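Local atomic coordinates of oligogalacturonate-specific porin KdgM (Dickeya dadantii, PDB entry 4FQE), a protein that forms a monomeric twelve-stranded beta-barrel channel in the bacterial outer membrane that is specific for oligogalacturonides and is needed for full virulence. Residues A[16-24]-A[33-41]; A[72-81]-A[92-100]. All coordinates share one frame; numbering follows the deposited sequence. Where two conformers were deposited one is given.

Contact 1: residues A[16-24]-A[33-41]; sequences GHKDRLLIS and LSSEVKWAQ. With OCT (N-octane), chain B; C8E ((hydroxyethyloxy)tri(ethyloxy)octane), chain G.
R20 and E36 form a salt bridge across two antiparallel strands, on the face that also carries K18, L22, S34 and K38 and is turned into the barrel. R20 NH1 lies 2.8 Å from E36 OE2, with an N-H...O angle of 160°. The oxygen sits at the edge of the guanidinium, near its plane, yet the nitrogen approaches from above the carboxylate plane, and the two planes are 65° apart. R20 folds back at chi2 (86°), which lays its CB, CG and CD alongside the same oxygen, and L22 CD2 lies over one guanidinium face, toward its rim. Farther along this face, where the side chains are small, S24 CB and S34 CB pack tightly at 3.4 Å.

On the other face, W39 swings its indole over the neighbouring strand. D19 CB stands 3.8 Å from the centroid of the six-membered ring, a CH-pi contact over the face, while L21 CB meets V37 CG2 at 3.9 Å. Farther along, S35 CB touches C3 of n-octane at 3.7 Å and L33 CD1 reaches C4 of the same alkane, consistent with this face being turned to lipid. Hydrogen-bonded pairs D19-W39, L21-V37 and I23-S35 keep the side chains in register.

Second-shell partners anchor the charged and polar groups: R20 NH2 also bridges D4, D19 OD1 is bonded by Y5 and H7, and K38 pairs with E83. The hairpin formed by strands 18-26 and 31-40 is flanked by strand 2-9 on one side and strand 57-69 on the other.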
loop_
_atom_site.group_PDB
_atom_site.type_symbol
_atom_site.label_atom_id
_atom_site.label_comp_id
_atom_site.label_asym_id
_atom_site.label_seq_id
_atom_site.Cartn_x
_atom_site.Cartn_y
_atom_site.Cartn_z
ATOM N N GLY A 16 -12.529 -14.483 -8.963
ATOM C CA GLY A 16 -13.589 -13.725 -8.304
ATOM C C GLY A 16 -13.340 -12.219 -8.319
ATOM O O GLY A 16 -13.023 -11.627 -9.355
ATOM N N HIS A 17 -13.516 -11.594 -7.168
ATOM C CA HIS A 17 -13.283 -10.180 -7.004
ATOM C C HIS A 17 -12.993 -9.923 -5.576
ATOM O O HIS A 17 -13.335 -10.736 -4.692
ATOM C CB HIS A 17 -14.502 -9.361 -7.454
ATOM C CG HIS A 17 -15.773 -9.620 -6.652
ATOM N ND1 HIS A 17 -16.172 -8.822 -5.634
ATOM C CD2 HIS A 17 -16.754 -10.584 -6.793
ATOM C CE1 HIS A 17 -17.327 -9.276 -5.134
ATOM N NE2 HIS A 17 -17.689 -10.349 -5.848
ATOM N N LYS A 18 -12.335 -8.803 -5.329
ATOM C CA LYS A 18 -12.071 -8.334 -3.970
ATOM C C LYS A 18 -12.475 -6.875 -3.865
ATOM O O LYS A 18 -12.306 -6.093 -4.832
ATOM C CB LYS A 18 -10.586 -8.473 -3.604
ATOM C CG LYS A 18 -9.970 -9.861 -3.783
ATOM C CD LYS A 18 -8.462 -9.798 -3.508
ATOM C CE LYS A 18 -7.734 -11.134 -3.674
ATOM N NZ LYS A 18 -6.585 -11.214 -2.707
ATOM N N ASP A 19 -12.997 -6.490 -2.707
ATOM C CA ASP A 19 -13.231 -5.093 -2.395
ATOM C C ASP A 19 -12.626 -4.729 -1.047
ATOM O O ASP A 19 -12.460 -5.586 -0.154
ATOM C CB ASP A 19 -14.727 -4.781 -2.373
ATOM C CG ASP A 19 -15.369 -4.887 -3.744
ATOM O OD1 ASP A 19 -15.310 -3.938 -4.541
ATOM O OD2 ASP A 19 -15.969 -5.930 -4.044
ATOM N N ARG A 20 -12.316 -3.455 -0.888
ATOM C CA ARG A 20 -11.786 -2.979 0.392
ATOM C C ARG A 20 -12.202 -1.556 0.711
ATOM O O ARG A 20 -12.448 -0.745 -0.180
ATOM C CB ARG A 20 -10.249 -3.096 0.419
ATOM C CG ARG A 20 -9.490 -2.068 -0.422
ATOM C CD ARG A 20 -9.218 -0.756 0.317
ATOM N NE ARG A 20 -8.249 0.113 -0.373
ATOM C CZ ARG A 20 -6.939 -0.082 -0.444
ATOM N NH1 ARG A 20 -6.354 -1.119 0.147
ATOM N NH2 ARG A 20 -6.196 0.784 -1.135
ATOM N N LEU A 21 -12.225 -1.220 1.997
ATOM C CA LEU A 21 -12.355 0.150 2.399
ATOM C C LEU A 21 -11.296 0.423 3.459
ATOM O O LEU A 21 -11.324 -0.223 4.483
ATOM C CB LEU A 21 -13.718 0.397 3.016
ATOM C CG LEU A 21 -14.088 1.876 3.050
ATOM C CD1 LEU A 21 -14.520 2.195 1.624
ATOM C CD2 LEU A 21 -15.196 2.208 4.074
ATOM N N LEU A 22 -10.440 1.398 3.195
ATOM C CA LEU A 22 -9.233 1.690 4.008
ATOM C C LEU A 22 -9.312 3.130 4.435
ATOM O O LEU A 22 -9.348 4.035 3.596
ATOM C CB LEU A 22 -7.953 1.435 3.204
ATOM C CG LEU A 22 -6.605 2.009 3.713
ATOM C CD1 LEU A 22 -6.208 1.390 5.044
ATOM C CD2 LEU A 22 -5.527 1.789 2.641
ATOM N N ILE A 23 -9.351 3.335 5.754
ATOM C CA ILE A 23 -9.416 4.646 6.331
ATOM C C ILE A 23 -8.112 4.906 7.060
ATOM O O ILE A 23 -7.678 4.071 7.843
ATOM C CB ILE A 23 -10.574 4.697 7.368
ATOM C CG1 ILE A 23 -11.864 4.139 6.768
ATOM C CG2 ILE A 23 -10.790 6.120 7.848
ATOM C CD1 ILE A 23 -12.874 3.792 7.885
ATOM N N SER A 24 -7.510 6.064 6.841
ATOM C CA SER A 24 -6.216 6.323 7.466
ATOM C C SER A 24 -5.950 7.781 7.701
ATOM O O SER A 24 -6.611 8.673 7.141
ATOM C CB SER A 24 -5.122 5.680 6.631
ATOM O OG SER A 24 -5.300 5.904 5.298
ATOM N N LEU A 33 -2.173 5.910 11.618
ATOM C CA LEU A 33 -3.093 4.857 12.002
ATOM C C LEU A 33 -3.983 4.588 10.816
ATOM O O LEU A 33 -4.457 5.537 10.203
ATOM C CB LEU A 33 -4.003 5.350 13.129
ATOM C CG LEU A 33 -4.202 4.551 14.400
ATOM C CD1 LEU A 33 -5.556 4.947 14.977
ATOM C CD2 LEU A 33 -4.109 3.032 14.216
ATOM N N SER A 34 -4.245 3.326 10.523
ATOM C CA SER A 34 -5.218 2.985 9.492
ATOM C C SER A 34 -6.047 1.794 9.917
ATOM O O SER A 34 -5.619 1.017 10.762
ATOM C CB SER A 34 -4.513 2.711 8.161
ATOM O OG SER A 34 -3.758 1.520 8.182
ATOM N N SER A 35 -7.255 1.674 9.350
ATOM C CA SER A 35 -8.084 0.501 9.598
ATOM C C SER A 35 -8.690 0.121 8.230
ATOM O O SER A 35 -9.067 0.994 7.476
ATOM C CB SER A 35 -9.167 0.853 10.641
ATOM O OG SER A 35 -9.930 -0.281 11.020
ATOM N N GLU A 36 -8.694 -1.158 7.892
ATOM C CA GLU A 36 -9.162 -1.586 6.581
ATOM C C GLU A 36 -10.114 -2.756 6.769
ATOM O O GLU A 36 -9.831 -3.651 7.559
ATOM C CB GLU A 36 -8.005 -1.997 5.682
ATOM C CG GLU A 36 -8.436 -2.375 4.284
ATOM C CD GLU A 36 -7.275 -2.584 3.321
ATOM O OE1 GLU A 36 -6.083 -2.585 3.752
ATOM O OE2 GLU A 36 -7.563 -2.770 2.098
ATOM N N VAL A 37 -11.233 -2.730 6.051
ATOM C CA VAL A 37 -12.131 -3.862 5.989
ATOM C C VAL A 37 -12.103 -4.375 4.556
ATOM O O VAL A 37 -12.026 -3.578 3.617
ATOM C CB VAL A 37 -13.553 -3.495 6.464
ATOM C CG1 VAL A 37 -13.487 -3.037 7.907
ATOM C CG2 VAL A 37 -14.224 -2.448 5.577
ATOM N N LYS A 38 -12.083 -5.696 4.410
ATOM C CA LYS A 38 -11.886 -6.343 3.124
ATOM C C LYS A 38 -12.926 -7.421 2.990
ATOM O O LYS A 38 -13.223 -8.096 3.963
ATOM C CB LYS A 38 -10.483 -6.984 3.050
ATOM C CG LYS A 38 -9.332 -6.088 3.477
ATOM C CD LYS A 38 -7.990 -6.845 3.500
ATOM C CE LYS A 38 -6.853 -5.935 3.890
ATOM N NZ LYS A 38 -5.543 -6.630 4.066
ATOM N N TRP A 39 -13.487 -7.552 1.790
ATOM C CA TRP A 39 -14.356 -8.662 1.454
ATOM C C TRP A 39 -14.152 -9.131 0.027
ATOM O O TRP A 39 -13.823 -8.327 -0.865
ATOM C CB TRP A 39 -15.805 -8.286 1.734
ATOM C CG TRP A 39 -16.402 -7.145 0.937
ATOM C CD1 TRP A 39 -17.334 -7.232 -0.102
ATOM C CD2 TRP A 39 -16.206 -5.702 1.143
ATOM N NE1 TRP A 39 -17.682 -5.985 -0.559
ATOM C CE2 TRP A 39 -17.051 -5.023 0.148
ATOM C CE3 TRP A 39 -15.439 -4.934 2.001
ATOM C CZ2 TRP A 39 -17.091 -3.641 0.035
ATOM C CZ3 TRP A 39 -15.498 -3.541 1.883
ATOM C CH2 TRP A 39 -16.292 -2.912 0.910
ATOM N N ALA A 40 -14.308 -10.436 -0.197
ATOM C CA ALA A 40 -13.918 -11.082 -1.442
ATOM C C ALA A 40 -14.809 -12.272 -1.717
ATOM O O ALA A 40 -15.272 -12.948 -0.780
ATOM C CB ALA A 40 -12.461 -11.517 -1.402
ATOM N N GLN A 41 -15.057 -12.547 -2.996
ATOM C CA GLN A 41 -15.948 -13.651 -3.385
ATOM C C GLN A 41 -15.290 -14.513 -4.446
ATOM O O GLN A 41 -14.682 -13.971 -5.380
ATOM C CB GLN A 41 -17.285 -13.104 -3.912
ATOM C CG GLN A 41 -18.276 -12.674 -2.822
ATOM C CD GLN A 41 -19.731 -12.624 -3.288
ATOM O OE1 GLN A 41 -20.302 -13.631 -3.734
ATOM N NE2 GLN A 41 -20.350 -11.447 -3.164
HETATM C C1 OCT B . -8.872 1.303 15.136
HETATM C C2 OCT B . -8.038 2.213 14.246
HETATM C C3 OCT B . -8.926 3.212 13.496
HETATM C C4 OCT B . -8.178 4.037 12.439
HETATM C C5 OCT B . -8.966 5.268 11.996
HETATM C C6 OCT B . -8.093 6.261 11.222
HETATM C C7 OCT B . -8.412 7.700 11.603
HETATM C C8 OCT B . -7.741 8.065 12.905
HETATM C C1 C8E G . -15.892 4.671 1.019
HETATM C C2 C8E G . -16.011 5.147 -0.410
HETATM C C3 C8E G . -14.835 6.025 -0.845
HETATM C C4 C8E G . -14.718 7.298 -0.012
HETATM C C5 C8E G . -15.908 8.246 -0.177
HETATM C C6 C8E G . -16.694 8.468 1.118
HETATM C C7 C8E G . -16.479 9.872 1.670
HETATM C C8 C8E G . -17.622 10.309 2.590
HETATM O O9 C8E G . -17.751 11.730 2.633
HETATM C C10 C8E G . -18.427 12.209 1.471
HETATM C C11 C8E G . -18.641 13.701 1.449
HETATM O O12 C8E G . -18.684 14.144 0.084
HETATM C C13 C8E G . -19.673 13.506 -0.765
HETATM C C14 C8E G . -20.944 14.330 -0.874
HETATM O O15 C8E G . -21.906 13.579 -1.647
HETATM C C16 C8E G . -22.593 12.559 -0.922
HETATM C C17 C8E G . -22.508 11.195 -1.557
HETATM O O18 C8E G . -22.811 10.222 -0.553
HETATM C C19 C8E G . -22.058 9.022 -0.636
HETATM C C20 C8E G . -21.140 8.908 0.565
HETATM O O21 C8E G . -20.975 7.521 0.887
#

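Contact 2: residues A[72-81]-A[92-100]; sequences SVFSIEPGFS and RPYLRGRAN. With C8E ((hydroxyethyloxy)tri(ethyloxy)octane), chain H; C8E ((hydroxyethyloxy)tri(ethyloxy)octane), chain E.
Strands 74-81 and 94-100 run antiparallel, their axes 4.6 Å apart at closest approach and 163° between their directions, with S75-R98, E77-R96 and G79-Y94 as the hydrogen-bonded pairs. E77 points to the face that also carries S75, Y94, R96 and R98, the one turned into the barrel. With CG anti to the backbone N (chi1 177°) and the chain extended, its carboxylate takes bonds from both R96 and Y94. R96 approaches side-on, NE lying 3.1 Å from E77 OE2 and NH1 adding a longer bond to that oxygen and a weak one to OE1; NE and NH1 come to OE2 from the same face of the carboxylate. Y94 OH donates to E77 OE1 over 2.8 Å, from above the carboxylate plane. R26 completes a salt bridge to OE1, and this concentration of cationic and hydroxyl donors would probably favour the ionised acid.

The tyrosine ring lies flat across the opposite strand. G79 CA sits over its centre, 3.7 Å from the centroid, a CH-pi contact made possible by the absence of a side chain at G79. This is the aromatic rescue of glycine seen in antiparallel sheets.

Toward the 72-75 end, N100 ND2 donates to S72 O at 2.9 Å, the oxygen lying in the plane of the amide, and water 1 joins S75 OG to R96 O. At the other end, water 2 links S81 OG to R92 NE.

The outer face is apolar: F74 CE1 meets A99 CB at 3.7 Å, P78 lies beside L95, one detergent molecule lies along P78, F80, P93 and L95, and a second reaches L95 and G97. Strand 57-69 borders the hairpin beside 74-85, and strand 105-116 beside 90-100; R92 NH2 reaches past strand 74-85 to a salt bridge with E61 of strand 57-69.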
loop_
_atom_site.group_PDB
_atom_site.type_symbol
_atom_site.label_atom_id
_atom_site.label_comp_id
_atom_site.label_asym_id
_atom_site.label_seq_id
_atom_site.Cartn_x
_atom_site.Cartn_y
_atom_site.Cartn_z
ATOM N N SER A 72 14.907 16.454 4.592
ATOM C CA SER A 72 13.993 16.516 3.439
ATOM C C SER A 72 14.112 15.358 2.428
ATOM O O SER A 72 13.202 15.121 1.616
ATOM C CB SER A 72 14.167 17.857 2.710
ATOM O OG SER A 72 15.438 17.972 2.094
ATOM N N VAL A 73 15.213 14.621 2.492
ATOM C CA VAL A 73 15.437 13.503 1.610
ATOM C C VAL A 73 15.116 12.143 2.224
ATOM O O VAL A 73 14.365 11.375 1.631
ATOM C CB VAL A 73 16.891 13.495 1.106
ATOM C CG1 VAL A 73 17.130 12.312 0.182
ATOM C CG2 VAL A 73 17.220 14.815 0.380
ATOM N N PHE A 74 15.701 11.821 3.386
ATOM C CA PHE A 74 15.616 10.448 3.932
ATOM C C PHE A 74 14.625 10.374 5.099
ATOM O O PHE A 74 14.590 11.268 5.941
ATOM C CB PHE A 74 17.006 9.944 4.405
ATOM C CG PHE A 74 18.004 9.762 3.295
ATOM C CD1 PHE A 74 17.769 8.841 2.268
ATOM C CD2 PHE A 74 19.169 10.537 3.240
ATOM C CE1 PHE A 74 18.684 8.683 1.239
ATOM C CE2 PHE A 74 20.067 10.392 2.203
ATOM C CZ PHE A 74 19.836 9.460 1.211
ATOM N N SER A 75 13.821 9.310 5.136
ATOM C CA SER A 75 12.962 9.028 6.269
ATOM C C SER A 75 12.900 7.513 6.522
ATOM O O SER A 75 13.182 6.717 5.644
ATOM C CB SER A 75 11.553 9.598 6.033
ATOM O OG SER A 75 10.948 8.986 4.912
ATOM N N ILE A 76 12.587 7.132 7.750
ATOM C CA ILE A 76 12.383 5.736 8.091
ATOM C C ILE A 76 11.079 5.606 8.873
ATOM O O ILE A 76 10.769 6.466 9.716
ATOM C CB ILE A 76 13.546 5.165 8.909
ATOM C CG1 ILE A 76 13.780 6.006 10.162
ATOM C CG2 ILE A 76 14.796 5.109 8.047
ATOM C CD1 ILE A 76 14.782 5.394 11.094
ATOM N N GLU A 77 10.319 4.544 8.556
ATOM C CA GLU A 77 8.967 4.287 9.093
ATOM C C GLU A 77 8.836 2.863 9.636
ATOM O O GLU A 77 8.640 1.937 8.866
ATOM C CB GLU A 77 7.905 4.510 8.002
ATOM C CG GLU A 77 6.462 4.194 8.439
ATOM C CD GLU A 77 5.468 4.244 7.281
ATOM O OE1 GLU A 77 4.285 3.952 7.503
ATOM O OE2 GLU A 77 5.848 4.557 6.141
ATOM N N PRO A 78 8.960 2.674 10.967
ATOM C CA PRO A 78 8.663 1.368 11.534
ATOM C C PRO A 78 7.163 1.259 11.685
ATOM O O PRO A 78 6.503 2.268 11.906
ATOM C CB PRO A 78 9.351 1.396 12.894
ATOM C CG PRO A 78 9.505 2.833 13.231
ATOM C CD PRO A 78 9.656 3.545 11.926
ATOM N N GLY A 79 6.617 0.069 11.533
ATOM C CA GLY A 79 5.177 -0.064 11.570
ATOM C C GLY A 79 4.817 -1.391 12.147
ATOM O O GLY A 79 5.607 -2.310 12.126
ATOM N N PHE A 80 3.592 -1.448 12.634
ATOM C CA PHE A 80 3.002 -2.592 13.313
ATOM C C PHE A 80 1.658 -2.829 12.643
ATOM O O PHE A 80 0.883 -1.902 12.529
ATOM C CB PHE A 80 2.761 -2.220 14.776
ATOM C CG PHE A 80 2.053 -3.276 15.558
ATOM C CD1 PHE A 80 2.749 -4.321 16.126
ATOM C CD2 PHE A 80 0.676 -3.230 15.718
ATOM C CE1 PHE A 80 2.078 -5.294 16.847
ATOM C CE2 PHE A 80 0.002 -4.209 16.435
ATOM C CZ PHE A 80 0.720 -5.247 16.982
ATOM N N SER A 81 1.360 -4.066 12.259
ATOM C CA SER A 81 0.034 -4.388 11.703
ATOM C C SER A 81 -0.434 -5.780 12.101
ATOM O O SER A 81 0.360 -6.697 12.288
ATOM C CB SER A 81 -0.015 -4.236 10.200
ATOM O OG SER A 81 0.952 -5.006 9.522
ATOM N N ARG A 92 2.265 -8.567 10.900
ATOM C CA ARG A 92 3.220 -8.119 9.892
ATOM C C ARG A 92 3.772 -6.776 10.315
ATOM O O ARG A 92 3.241 -5.741 9.914
ATOM C CB ARG A 92 2.525 -8.040 8.529
ATOM C CG ARG A 92 1.856 -9.336 8.102
ATOM C CD ARG A 92 1.420 -9.309 6.649
ATOM N NE ARG A 92 0.302 -8.401 6.414
ATOM C CZ ARG A 92 -0.194 -8.097 5.212
ATOM N NH1 ARG A 92 0.349 -8.594 4.111
ATOM N NH2 ARG A 92 -1.234 -7.272 5.097
ATOM N N PRO A 93 4.822 -6.773 11.149
ATOM C CA PRO A 93 5.503 -5.524 11.437
ATOM C C PRO A 93 6.322 -5.146 10.204
ATOM O O PRO A 93 6.533 -5.991 9.353
ATOM C CB PRO A 93 6.453 -5.894 12.578
ATOM C CG PRO A 93 6.802 -7.297 12.301
ATOM C CD PRO A 93 5.571 -7.928 11.667
ATOM N N TYR A 94 6.747 -3.900 10.087
ATOM C CA TYR A 94 7.570 -3.529 8.934
ATOM C C TYR A 94 8.486 -2.365 9.184
ATOM O O TYR A 94 8.300 -1.636 10.138
ATOM C CB TYR A 94 6.683 -3.220 7.729
ATOM C CG TYR A 94 5.800 -1.991 7.853
ATOM C CD1 TYR A 94 4.453 -2.100 8.241
ATOM C CD2 TYR A 94 6.296 -0.721 7.576
ATOM C CE1 TYR A 94 3.634 -0.974 8.316
ATOM C CE2 TYR A 94 5.488 0.400 7.677
ATOM C CZ TYR A 94 4.154 0.269 8.039
ATOM O OH TYR A 94 3.367 1.386 8.154
ATOM N N LEU A 95 9.472 -2.219 8.311
ATOM C CA LEU A 95 10.337 -1.038 8.258
ATOM C C LEU A 95 10.393 -0.550 6.797
ATOM O O LEU A 95 10.770 -1.299 5.910
ATOM C CB LEU A 95 11.741 -1.378 8.741
ATOM C CG LEU A 95 12.722 -0.208 8.961
ATOM C CD1 LEU A 95 12.177 0.784 9.984
ATOM C CD2 LEU A 95 14.104 -0.708 9.422
ATOM N N ARG A 96 9.985 0.692 6.570
ATOM C CA ARG A 96 10.020 1.290 5.235
ATOM C C ARG A 96 10.986 2.481 5.229
ATOM O O ARG A 96 10.829 3.416 5.997
ATOM C CB ARG A 96 8.615 1.738 4.791
ATOM C CG ARG A 96 8.595 2.435 3.429
ATOM C CD ARG A 96 7.217 2.445 2.760
ATOM N NE ARG A 96 6.152 2.582 3.758
ATOM C CZ ARG A 96 4.895 2.162 3.613
ATOM N NH1 ARG A 96 4.029 2.339 4.600
ATOM N NH2 ARG A 96 4.493 1.556 2.498
ATOM N N GLY A 97 11.980 2.435 4.365
ATOM C CA GLY A 97 12.833 3.588 4.123
ATOM C C GLY A 97 12.413 4.323 2.890
ATOM O O GLY A 97 12.030 3.694 1.892
ATOM N N ARG A 98 12.494 5.648 2.937
ATOM C CA ARG A 98 12.133 6.481 1.800
ATOM C C ARG A 98 13.211 7.514 1.485
ATOM O O ARG A 98 13.771 8.138 2.389
ATOM C CB ARG A 98 10.797 7.183 2.057
ATOM C CG ARG A 98 10.370 8.109 0.932
ATOM C CD ARG A 98 9.057 8.822 1.224
ATOM N NE ARG A 98 8.670 9.657 0.084
ATOM C CZ ARG A 98 7.630 10.494 0.049
ATOM N NH1 ARG A 98 6.820 10.660 1.110
ATOM N NH2 ARG A 98 7.405 11.186 -1.054
ATOM N N ALA A 99 13.500 7.689 0.192
ATOM C CA ALA A 99 14.396 8.754 -0.273
ATOM C C ALA A 99 13.691 9.610 -1.319
ATOM O O ALA A 99 13.283 9.092 -2.343
ATOM C CB ALA A 99 15.667 8.158 -0.863
ATOM N N ASN A 100 13.503 10.890 -1.029
ATOM C CA ASN A 100 13.101 11.851 -2.057
ATOM C C ASN A 100 14.268 12.259 -2.936
ATOM O O ASN A 100 15.093 13.101 -2.563
ATOM C CB ASN A 100 12.442 13.069 -1.438
ATOM C CG ASN A 100 11.272 12.692 -0.586
ATOM O OD1 ASN A 100 10.385 11.974 -1.033
ATOM N ND2 ASN A 100 11.266 13.141 0.659
HETATM C C1 C8E H . 10.307 -5.617 10.248
HETATM C C2 C8E H . 10.892 -5.763 11.629
HETATM C C3 C8E H . 11.607 -4.473 11.998
HETATM C C4 C8E H . 10.645 -3.293 12.044
HETATM C C5 C8E H . 10.421 -2.785 13.455
HETATM C C6 C8E H . 9.354 -3.626 14.138
HETATM C C7 C8E H . 8.018 -2.906 14.218
HETATM C C8 C8E H . 7.063 -3.623 15.170
HETATM O O9 C8E H . 7.178 -3.076 16.487
HETATM C C10 C8E H . 6.349 -3.729 17.455
HETATM C C11 C8E H . 5.812 -2.695 18.445
HETATM O O12 C8E H . 4.466 -2.324 18.147
HETATM C C13 C8E H . 4.071 -1.043 18.652
HETATM C C14 C8E H . 4.388 0.056 17.634
HETATM O O15 C8E H . 3.266 0.912 17.374
HETATM C C16 C8E H . 3.576 2.313 17.250
HETATM C C17 C8E H . 4.121 2.686 15.877
HETATM O O18 C8E H . 5.555 2.647 15.888
HETATM C C19 C8E H . 6.111 1.563 15.148
HETATM C C20 C8E H . 7.156 0.828 15.975
HETATM O O21 C8E H . 6.947 -0.586 15.919
HETATM C C1 C8E E . 15.481 1.495 4.056
HETATM C C2 C8E E . 15.621 0.697 5.338
HETATM C C3 C8E E . 14.579 -0.411 5.453
HETATM C C4 C8E E . 14.677 -1.404 4.304
HETATM C C5 C8E E . 14.798 -2.849 4.774
HETATM C C6 C8E E . 16.145 -3.120 5.457
HETATM C C7 C8E E . 16.794 -4.483 5.167
HETATM C C8 C8E E . 16.212 -5.306 4.017
HETATM O O9 C8E E . 16.869 -6.573 3.896
HETATM C C10 C8E E . 16.408 -7.367 2.795
HETATM C C11 C8E E . 16.225 -8.831 3.187
HETATM O O12 C8E E . 16.459 -9.671 2.045
HETATM C C13 C8E E . 17.835 -10.056 1.902
HETATM C C14 C8E E . 18.232 -10.281 0.440
HETATM O O15 C8E E . 17.724 -9.243 -0.415
HETATM C C16 C8E E . 17.231 -9.769 -1.652
HETATM C C17 C8E E . 16.835 -8.656 -2.627
HETATM O O18 C8E E . 15.922 -9.158 -3.615
HETATM C C19 C8E E . 16.496 -10.114 -4.513
HETATM C C20 C8E E . 16.057 -11.527 -4.126
HETATM O O21 C8E E . 17.170 -12.399 -3.884
HETATM O O HOH W 1 10.059 6.391 5.594
HETATM O O HOH W 2 -1.021 -7.472 8.952
#

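After strand 2-9, contact 1 pairs 16-24 with 33-41 and closes the hairpin of strands 18-26 and 31-40. Strand 57-69 follows, and contact 2 then closes the hairpin of strands 74-85 and 90-100. The two loops are in series, neither nested nor crossed. Each joins neighbours in sequence, as expected for an up-and-down barrel, and strand 57-69 lies between the hairpins in the sheet. The centres of contact 1 and contact 2 are about 22 Å apart, on opposite sides of the chain's centre. In the closed sheet, strand 2-9 flanks the far side of the first hairpin and strand 105-116 that of the second.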